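Local coordinates for protection of telomeres protein poz1 (Schizosaccharomyces pombe, PDB 5WE0), which binds telomeric DNA and negatively regulates telomerase and telomere length in fission yeast, at residues Leu128-Ala137 / Tyr219-Phe230; Tyr63-Pro71 / Ser86-Ser94. One frame throughout, in Å; residues are numbered along the deposited sequence.

Interaction 1. Residues Leu128-Ala137 / Tyr219-Phe230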
# COMPACT_ATOMS: atom_id res chain seq x y z
N LEU A 128 -21.48 -12.49 -8.45
CA LEU A 128 -21.07 -11.10 -8.30
C LEU A 128 -21.23 -10.36 -9.62
O LEU A 128 -21.02 -10.94 -10.69
CB LEU A 128 -19.60 -10.99 -7.79
CG LEU A 128 -19.33 -11.35 -6.33
CD1 LEU A 128 -17.84 -11.37 -6.04
CD2 LEU A 128 -20.02 -10.38 -5.38
N ASN A 129 -21.58 -9.09 -9.53
CA ASN A 129 -21.72 -8.21 -10.69
C ASN A 129 -20.43 -7.42 -10.89
O ASN A 129 -19.96 -6.75 -9.97
CB ASN A 129 -22.91 -7.26 -10.52
CG ASN A 129 -24.24 -7.91 -10.88
OD1 ASN A 129 -25.25 -7.69 -10.18
ND2 ASN A 129 -24.26 -8.72 -11.95
N LYS A 130 -19.88 -7.50 -12.11
CA LYS A 130 -18.61 -6.85 -12.42
C LYS A 130 -18.70 -5.33 -12.28
O LYS A 130 -17.79 -4.69 -11.72
CB LYS A 130 -18.16 -7.22 -13.83
CG LYS A 130 -16.95 -8.11 -13.93
CD LYS A 130 -16.44 -8.18 -15.38
CE LYS A 130 -15.65 -9.45 -15.65
NZ LYS A 130 -15.53 -9.74 -17.13
N GLU A 131 -19.78 -4.73 -12.77
CA GLU A 131 -19.86 -3.27 -12.78
C GLU A 131 -19.93 -2.71 -11.37
O GLU A 131 -19.34 -1.67 -11.08
CB GLU A 131 -21.06 -2.81 -13.62
CG GLU A 131 -22.43 -3.19 -13.05
CD GLU A 131 -22.98 -4.52 -13.61
OE1 GLU A 131 -22.18 -5.42 -13.99
OE2 GLU A 131 -24.24 -4.64 -13.66
N THR A 132 -20.62 -3.41 -10.47
CA THR A 132 -20.73 -2.99 -9.08
C THR A 132 -19.41 -3.11 -8.35
O THR A 132 -18.98 -2.17 -7.66
CB THR A 132 -21.79 -3.84 -8.37
OG1 THR A 132 -23.06 -3.60 -8.97
CG2 THR A 132 -21.84 -3.52 -6.87
N LEU A 133 -18.76 -4.26 -8.50
CA LEU A 133 -17.50 -4.53 -7.83
C LEU A 133 -16.39 -3.61 -8.30
O LEU A 133 -15.59 -3.12 -7.49
CB LEU A 133 -17.10 -5.99 -8.04
CG LEU A 133 -17.63 -6.99 -7.02
CD1 LEU A 133 -17.06 -6.57 -5.69
CD2 LEU A 133 -19.14 -6.99 -6.95
N ASN A 134 -16.32 -3.36 -9.61
CA ASN A 134 -15.29 -2.47 -10.13
C ASN A 134 -15.47 -1.06 -9.56
O ASN A 134 -14.51 -0.42 -9.14
CB ASN A 134 -15.31 -2.49 -11.65
CG ASN A 134 -14.09 -1.85 -12.27
OD1 ASN A 134 -12.98 -2.41 -12.22
ND2 ASN A 134 -14.27 -0.70 -12.89
N ASN A 135 -16.72 -0.59 -9.53
CA ASN A 135 -17.04 0.74 -9.02
C ASN A 135 -16.72 0.87 -7.53
O ASN A 135 -16.23 1.90 -7.07
CB ASN A 135 -18.52 1.01 -9.30
CG ASN A 135 -18.97 2.37 -8.83
OD1 ASN A 135 -18.49 3.41 -9.31
ND2 ASN A 135 -19.91 2.38 -7.90
N GLU A 136 -17.02 -0.17 -6.75
CA GLU A 136 -16.72 -0.14 -5.32
C GLU A 136 -15.22 -0.08 -5.08
O GLU A 136 -14.74 0.74 -4.30
CB GLU A 136 -17.33 -1.36 -4.63
CG GLU A 136 -18.73 -1.14 -4.12
CD GLU A 136 -19.29 -2.42 -3.54
OE1 GLU A 136 -18.62 -3.01 -2.68
OE2 GLU A 136 -20.41 -2.83 -3.91
N ALA A 137 -14.46 -0.94 -5.77
CA ALA A 137 -13.00 -0.93 -5.62
C ALA A 137 -12.42 0.41 -6.03
O ALA A 137 -11.53 0.94 -5.35
CB ALA A 137 -12.39 -2.07 -6.44
N TYR A 219 -10.71 -1.99 0.61
CA TYR A 219 -10.17 -2.05 -0.74
C TYR A 219 -9.42 -3.35 -0.97
O TYR A 219 -9.54 -3.96 -2.04
CB TYR A 219 -9.23 -0.85 -1.01
CG TYR A 219 -8.55 -1.04 -2.33
CD1 TYR A 219 -9.26 -0.90 -3.54
CD2 TYR A 219 -7.23 -1.45 -2.39
CE1 TYR A 219 -8.65 -1.14 -4.76
CE2 TYR A 219 -6.60 -1.67 -3.59
CZ TYR A 219 -7.31 -1.52 -4.77
OH TYR A 219 -6.66 -1.78 -5.95
N ILE A 220 -8.60 -3.77 -0.01
CA ILE A 220 -7.82 -4.99 -0.17
C ILE A 220 -8.74 -6.20 -0.24
O ILE A 220 -8.52 -7.11 -1.05
CB ILE A 220 -6.79 -5.11 0.97
CG1 ILE A 220 -5.72 -3.99 0.85
CG2 ILE A 220 -6.14 -6.51 0.97
CD1 ILE A 220 -4.84 -4.08 -0.43
N GLN A 221 -9.77 -6.24 0.61
CA GLN A 221 -10.68 -7.39 0.63
C GLN A 221 -11.53 -7.44 -0.64
O GLN A 221 -11.79 -8.52 -1.18
CB GLN A 221 -11.57 -7.31 1.88
CG GLN A 221 -10.82 -7.53 3.23
CD GLN A 221 -10.04 -8.86 3.28
OE1 GLN A 221 -8.82 -8.90 3.08
NE2 GLN A 221 -10.75 -9.96 3.55
N CYS A 222 -11.99 -6.28 -1.10
CA CYS A 222 -12.72 -6.18 -2.36
C CYS A 222 -11.87 -6.70 -3.51
O CYS A 222 -12.32 -7.53 -4.31
CB CYS A 222 -13.12 -4.73 -2.61
SG CYS A 222 -14.18 -4.45 -4.07
N THR A 223 -10.61 -6.25 -3.56
CA THR A 223 -9.70 -6.68 -4.62
C THR A 223 -9.45 -8.18 -4.56
O THR A 223 -9.51 -8.86 -5.60
CB THR A 223 -8.37 -5.93 -4.48
OG1 THR A 223 -8.60 -4.52 -4.64
CG2 THR A 223 -7.39 -6.36 -5.54
N LYS A 224 -9.20 -8.73 -3.36
CA LYS A 224 -8.99 -10.17 -3.19
C LYS A 224 -10.18 -10.96 -3.70
O LYS A 224 -10.01 -11.97 -4.39
CB LYS A 224 -8.78 -10.52 -1.72
CG LYS A 224 -7.41 -10.24 -1.11
CD LYS A 224 -7.38 -10.86 0.30
CE LYS A 224 -6.19 -10.39 1.10
NZ LYS A 224 -6.37 -10.54 2.56
N LEU A 225 -11.39 -10.53 -3.34
CA LEU A 225 -12.59 -11.23 -3.77
C LEU A 225 -12.72 -11.23 -5.30
O LEU A 225 -12.87 -12.28 -5.91
CB LEU A 225 -13.82 -10.61 -3.11
CG LEU A 225 -15.16 -11.27 -3.42
CD1 LEU A 225 -15.13 -12.63 -2.80
CD2 LEU A 225 -16.34 -10.50 -2.86
N GLN A 226 -12.59 -10.05 -5.94
CA GLN A 226 -12.72 -9.98 -7.40
C GLN A 226 -11.70 -10.86 -8.11
O GLN A 226 -12.01 -11.49 -9.13
CB GLN A 226 -12.52 -8.55 -7.94
CG GLN A 226 -13.36 -7.51 -7.31
CD GLN A 226 -13.05 -6.07 -7.78
OE1 GLN A 226 -12.50 -5.83 -8.86
NE2 GLN A 226 -13.36 -5.13 -6.94
N LEU A 227 -10.46 -10.84 -7.64
CA LEU A 227 -9.43 -11.63 -8.30
C LEU A 227 -9.73 -13.12 -8.21
O LEU A 227 -9.54 -13.85 -9.19
CB LEU A 227 -8.07 -11.32 -7.66
CG LEU A 227 -7.54 -9.90 -7.93
CD1 LEU A 227 -6.28 -9.68 -7.13
CD2 LEU A 227 -7.26 -9.67 -9.41
N GLU A 228 -10.25 -13.58 -7.07
CA GLU A 228 -10.54 -15.00 -6.92
C GLU A 228 -11.76 -15.40 -7.74
O GLU A 228 -11.73 -16.38 -8.49
CB GLU A 228 -10.76 -15.35 -5.45
CG GLU A 228 -11.18 -16.81 -5.22
CD GLU A 228 -11.04 -17.27 -3.77
OE1 GLU A 228 -10.07 -16.87 -3.08
OE2 GLU A 228 -11.93 -18.01 -3.30
N VAL A 229 -12.83 -14.60 -7.65
CA VAL A 229 -14.09 -14.93 -8.29
C VAL A 229 -13.96 -14.84 -9.82
O VAL A 229 -14.38 -15.74 -10.54
CB VAL A 229 -15.21 -14.02 -7.75
CG1 VAL A 229 -16.49 -14.19 -8.54
CG2 VAL A 229 -15.45 -14.31 -6.27
N PHE A 230 -13.32 -13.77 -10.32
CA PHE A 230 -13.31 -13.52 -11.77
C PHE A 230 -12.05 -13.98 -12.50
O PHE A 230 -12.11 -14.18 -13.71
CB PHE A 230 -13.51 -12.02 -12.04
CG PHE A 230 -14.86 -11.53 -11.65
CD1 PHE A 230 -15.97 -11.86 -12.42
CD2 PHE A 230 -15.04 -10.78 -10.51
CE1 PHE A 230 -17.23 -11.42 -12.06
CE2 PHE A 230 -16.30 -10.33 -10.14
CZ PHE A 230 -17.39 -10.65 -10.92

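Interaction 2. Residues Tyr63-Pro71 / Ser86-Ser94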
# COMPACT_ATOMS: atom_id res chain seq x y z
N TYR A 63 0.82 -5.34 5.77
CA TYR A 63 1.82 -5.24 6.83
C TYR A 63 2.18 -3.78 7.10
O TYR A 63 2.10 -3.31 8.23
CB TYR A 63 3.07 -6.05 6.43
CG TYR A 63 4.19 -6.11 7.48
CD1 TYR A 63 3.91 -6.43 8.80
CD2 TYR A 63 5.52 -5.88 7.12
CE1 TYR A 63 4.94 -6.49 9.75
CE2 TYR A 63 6.54 -5.94 8.06
CZ TYR A 63 6.24 -6.25 9.37
OH TYR A 63 7.24 -6.32 10.29
N CYS A 64 2.48 -3.03 6.03
CA CYS A 64 2.88 -1.63 6.14
C CYS A 64 1.86 -0.79 6.90
O CYS A 64 2.22 0.04 7.75
CB CYS A 64 3.08 -1.07 4.74
SG CYS A 64 3.54 0.65 4.70
N PHE A 65 0.57 -0.93 6.58
CA PHE A 65 -0.46 -0.13 7.23
C PHE A 65 -1.15 -0.89 8.35
O PHE A 65 -2.13 -0.38 8.91
CB PHE A 65 -1.48 0.37 6.19
CG PHE A 65 -0.88 1.32 5.21
CD1 PHE A 65 -0.59 2.62 5.58
CD2 PHE A 65 -0.55 0.90 3.93
CE1 PHE A 65 0.01 3.49 4.70
CE2 PHE A 65 0.03 1.78 3.03
CZ PHE A 65 0.32 3.07 3.42
N ASN A 66 -0.64 -2.07 8.71
CA ASN A 66 -1.10 -2.79 9.89
C ASN A 66 -2.61 -3.04 9.81
O ASN A 66 -3.36 -2.83 10.77
CB ASN A 66 -0.71 -2.01 11.15
CG ASN A 66 -0.38 -2.92 12.35
OD1 ASN A 66 -0.32 -4.14 12.23
ND2 ASN A 66 -0.15 -2.30 13.51
N LEU A 67 -3.07 -3.48 8.63
CA LEU A 67 -4.50 -3.62 8.38
C LEU A 67 -5.16 -4.67 9.27
O LEU A 67 -6.39 -4.68 9.39
CB LEU A 67 -4.77 -3.95 6.90
CG LEU A 67 -4.37 -2.82 5.94
CD1 LEU A 67 -4.81 -3.11 4.50
CD2 LEU A 67 -4.94 -1.49 6.44
N SER A 68 -4.37 -5.57 9.89
CA SER A 68 -4.92 -6.55 10.83
C SER A 68 -5.55 -5.92 12.06
O SER A 68 -6.36 -6.58 12.72
CB SER A 68 -3.82 -7.49 11.32
OG SER A 68 -3.61 -8.49 10.36
N LEU A 69 -5.20 -4.67 12.39
CA LEU A 69 -5.71 -3.98 13.57
C LEU A 69 -6.91 -3.07 13.30
O LEU A 69 -7.13 -2.57 12.18
CB LEU A 69 -4.64 -3.12 14.25
CG LEU A 69 -3.53 -3.71 15.09
CD1 LEU A 69 -2.66 -2.57 15.62
CD2 LEU A 69 -4.19 -4.43 16.25
N ASP A 70 -7.67 -2.84 14.37
CA ASP A 70 -8.59 -1.71 14.48
C ASP A 70 -8.57 -1.17 15.90
O ASP A 70 -9.43 -1.52 16.72
CB ASP A 70 -10.00 -2.11 14.07
CG ASP A 70 -10.88 -0.91 13.82
OD1 ASP A 70 -11.29 -0.26 14.81
OD2 ASP A 70 -11.13 -0.60 12.63
N PRO A 71 -7.59 -0.29 16.24
CA PRO A 71 -7.53 0.38 17.55
C PRO A 71 -8.69 1.34 17.82
O PRO A 71 -9.86 1.00 17.66
CB PRO A 71 -6.21 1.16 17.49
CG PRO A 71 -5.41 0.49 16.42
CD PRO A 71 -6.42 0.05 15.40
N SER A 86 -3.65 4.38 16.63
CA SER A 86 -2.19 4.26 16.58
C SER A 86 -1.73 2.84 16.25
O SER A 86 -1.52 2.01 17.13
CB SER A 86 -1.56 4.68 17.90
OG SER A 86 -0.18 4.36 17.88
N GLN A 87 -1.56 2.59 14.95
CA GLN A 87 -1.24 1.26 14.43
C GLN A 87 0.23 1.11 14.06
O GLN A 87 0.57 0.22 13.28
CB GLN A 87 -2.12 0.96 13.21
CG GLN A 87 -3.56 1.24 13.49
CD GLN A 87 -4.40 1.23 12.26
OE1 GLN A 87 -5.40 1.96 12.17
NE2 GLN A 87 -4.02 0.38 11.31
N GLN A 88 1.09 1.97 14.59
CA GLN A 88 2.51 1.89 14.31
C GLN A 88 2.77 1.85 12.80
O GLN A 88 3.37 0.92 12.26
CB GLN A 88 3.14 0.67 15.01
CG GLN A 88 3.04 0.63 16.55
CD GLN A 88 3.86 -0.53 17.15
OE1 GLN A 88 3.41 -1.68 17.20
NE2 GLN A 88 5.09 -0.23 17.57
N ILE A 89 2.26 2.87 12.10
CA ILE A 89 2.63 3.11 10.72
C ILE A 89 3.88 3.98 10.70
O ILE A 89 3.95 4.98 11.42
CB ILE A 89 1.48 3.75 9.93
CG1 ILE A 89 0.23 2.85 9.96
CG2 ILE A 89 1.92 4.05 8.49
CD1 ILE A 89 -1.02 3.52 9.54
N LEU A 90 4.86 3.57 9.90
CA LEU A 90 6.09 4.32 9.70
C LEU A 90 5.87 5.32 8.56
O LEU A 90 5.95 4.97 7.38
CB LEU A 90 7.25 3.38 9.40
CG LEU A 90 8.59 4.06 9.07
CD1 LEU A 90 9.04 5.01 10.22
CD2 LEU A 90 9.68 3.06 8.73
N TRP A 91 5.56 6.57 8.90
CA TRP A 91 5.42 7.61 7.90
C TRP A 91 6.82 8.09 7.57
O TRP A 91 7.37 9.01 8.19
CB TRP A 91 4.51 8.73 8.39
CG TRP A 91 3.13 8.24 8.64
CD1 TRP A 91 2.59 7.92 9.85
CD2 TRP A 91 2.11 7.98 7.66
NE1 TRP A 91 1.30 7.49 9.68
CE2 TRP A 91 0.98 7.51 8.35
CE3 TRP A 91 2.05 8.11 6.26
CZ2 TRP A 91 -0.20 7.15 7.69
CZ3 TRP A 91 0.88 7.78 5.62
CH2 TRP A 91 -0.23 7.29 6.34
N GLU A 92 7.43 7.44 6.60
CA GLU A 92 8.71 7.88 6.08
C GLU A 92 8.52 8.01 4.58
O GLU A 92 7.89 7.14 3.95
CB GLU A 92 9.83 6.87 6.45
CG GLU A 92 11.24 7.34 6.07
CD GLU A 92 11.69 6.98 4.66
OE1 GLU A 92 11.58 5.78 4.28
OE2 GLU A 92 12.13 7.91 3.91
N TYR A 93 9.00 9.12 4.02
CA TYR A 93 8.69 9.49 2.63
C TYR A 93 8.99 8.35 1.66
O TYR A 93 8.15 8.00 0.81
CB TYR A 93 9.50 10.73 2.24
CG TYR A 93 9.77 10.81 0.79
CD1 TYR A 93 8.71 11.00 -0.12
CD2 TYR A 93 11.07 10.63 0.30
CE1 TYR A 93 8.94 11.03 -1.49
CE2 TYR A 93 11.31 10.66 -1.08
CZ TYR A 93 10.23 10.86 -1.97
OH TYR A 93 10.43 10.90 -3.33
N SER A 94 10.18 7.76 1.76
CA SER A 94 10.61 6.76 0.80
C SER A 94 9.73 5.51 0.88
O SER A 94 9.25 5.00 -0.14
CB SER A 94 12.08 6.42 1.02
OG SER A 94 12.52 5.44 0.10
O HOH W 1 4.55 1.24 8.06

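Interaction 1. Residues Leu128-Ala137 / Tyr219-Phe230
Leu128 meets Phe230 and Leu225 where the chain runs into helix 130-157 and helix 209-230 ends. Its methyl CD1 sits 3.6 Å from CD2 of Leu225 and also touches CG2 of Val229, while CB lies against the Phe230 ring tip, 3.8 Å from CZ. The ring is clasped: Lys130 CG rides over one face, a CH-pi contact 4.1 Å from the Phe230 centroid and 21° off its normal, Val229 CG1 covers the other, and Leu128 O comes to the edge. With CG beside its own backbone N (chi1 -67°), Phe230 swings its ring across to the incoming chain. Cut back to an alanine, this position would probably leave the aliphatic stem of Lys130 and the flank of Leu128 without their shared support, opening a gap at this end of the helix pair.

Farther along, Leu133 CD1 and Ala137 CB pack on Cys222 SG, at 3.9 and 3.8 Å. Between them the extended Gln226 chain runs antiparallel alongside the Leu133 side chain and brings NE2 to 3.2 Å from Ala137 CB, a tight fit. NE2 is also 3.1 Å from Leu133 O, but the angle is too poor for a hydrogen bond. The amide is positioned from its other end: Arg110 of helix 93-115 donates to Gln226 OE1 and also to Asn134 OD1, one from each helix. Just past Phe230, Cys231 forms a disulfide with Cys113 of that same third helix.

The short helical segments run nearly antiparallel, at 149°, with their axes 9.8 Å apart. Another protein chain packs on Leu133 and Cys222. With no hydrogen bond between the segments, direct contact rests mainly on apolar and CH-pi packing; Arg110 links both to helix 93-115, and the disulfide anchors only the end of helix 209-230.

Interaction 2. Residues Tyr63-Pro71 / Ser86-Ser94
Phe65 turns the edge of its ring to Ile89 and Trp91: its CD1 lies 4.1 Å from Ile89 CD1, and its CE1 is the same 4.1 Å from Trp91 CH2. This is the tightly packed part, closed in by Leu216 of helix 209-230 and Ile148 of helix 130-157. Ile89 CG2 also rests over one face of the Trp91 indole, so the isoleucine wedges against both aromatics.

Alongside, Asn66 is the C' residue of a Schellman motif; its positive phi lets helix 54-64 end there, and its side chain sets out toward Gln87. Asn66 ND2 gives Gln87 O a short hydrogen bond of 2.6 Å, bent to 147° and arriving from above the carbonyl plane. The extended Gln87 side chain carries its NE2 to Asn213 of helix 209-230. One water bridges the two segments, donating to Cys64 O and accepting from Leu90 N.

Toward solvent the packing thins. Pro71 CG touches Gln87 CG at 3.5 Å, but Pro71 and Ser86 are poorly ordered, flanking residues that were not modelled. The aromatic cluster and the polar links thus fix the inner part of this helix-to-helix connection, whereas the outer end rests on light contacts of Leu69 and Pro71 with Gln87.

Overall arrangement
Both contacts are partly buried, yet they sit on opposite sides of the chain's centre, their own centres 24 Å apart. The centre of interaction 2 is about 10 Å from the chain's centre; that of interaction 1 is about 17 Å from the chain's centre. Helices 93-115, 130-157 and 209-230 take part in or border both, and helix 54-64, which leads into interaction 2, also packs against Ile220 of interaction 1. The two interactions touch where Ile220 CG1 lies 3.9 Å from Leu67 CD1. Chemistry follows place: two regular helices mesh through apolar side chains, whereas the irregular chain of interaction 2 adds an amide bond and a water bridge to its aromatic cluster.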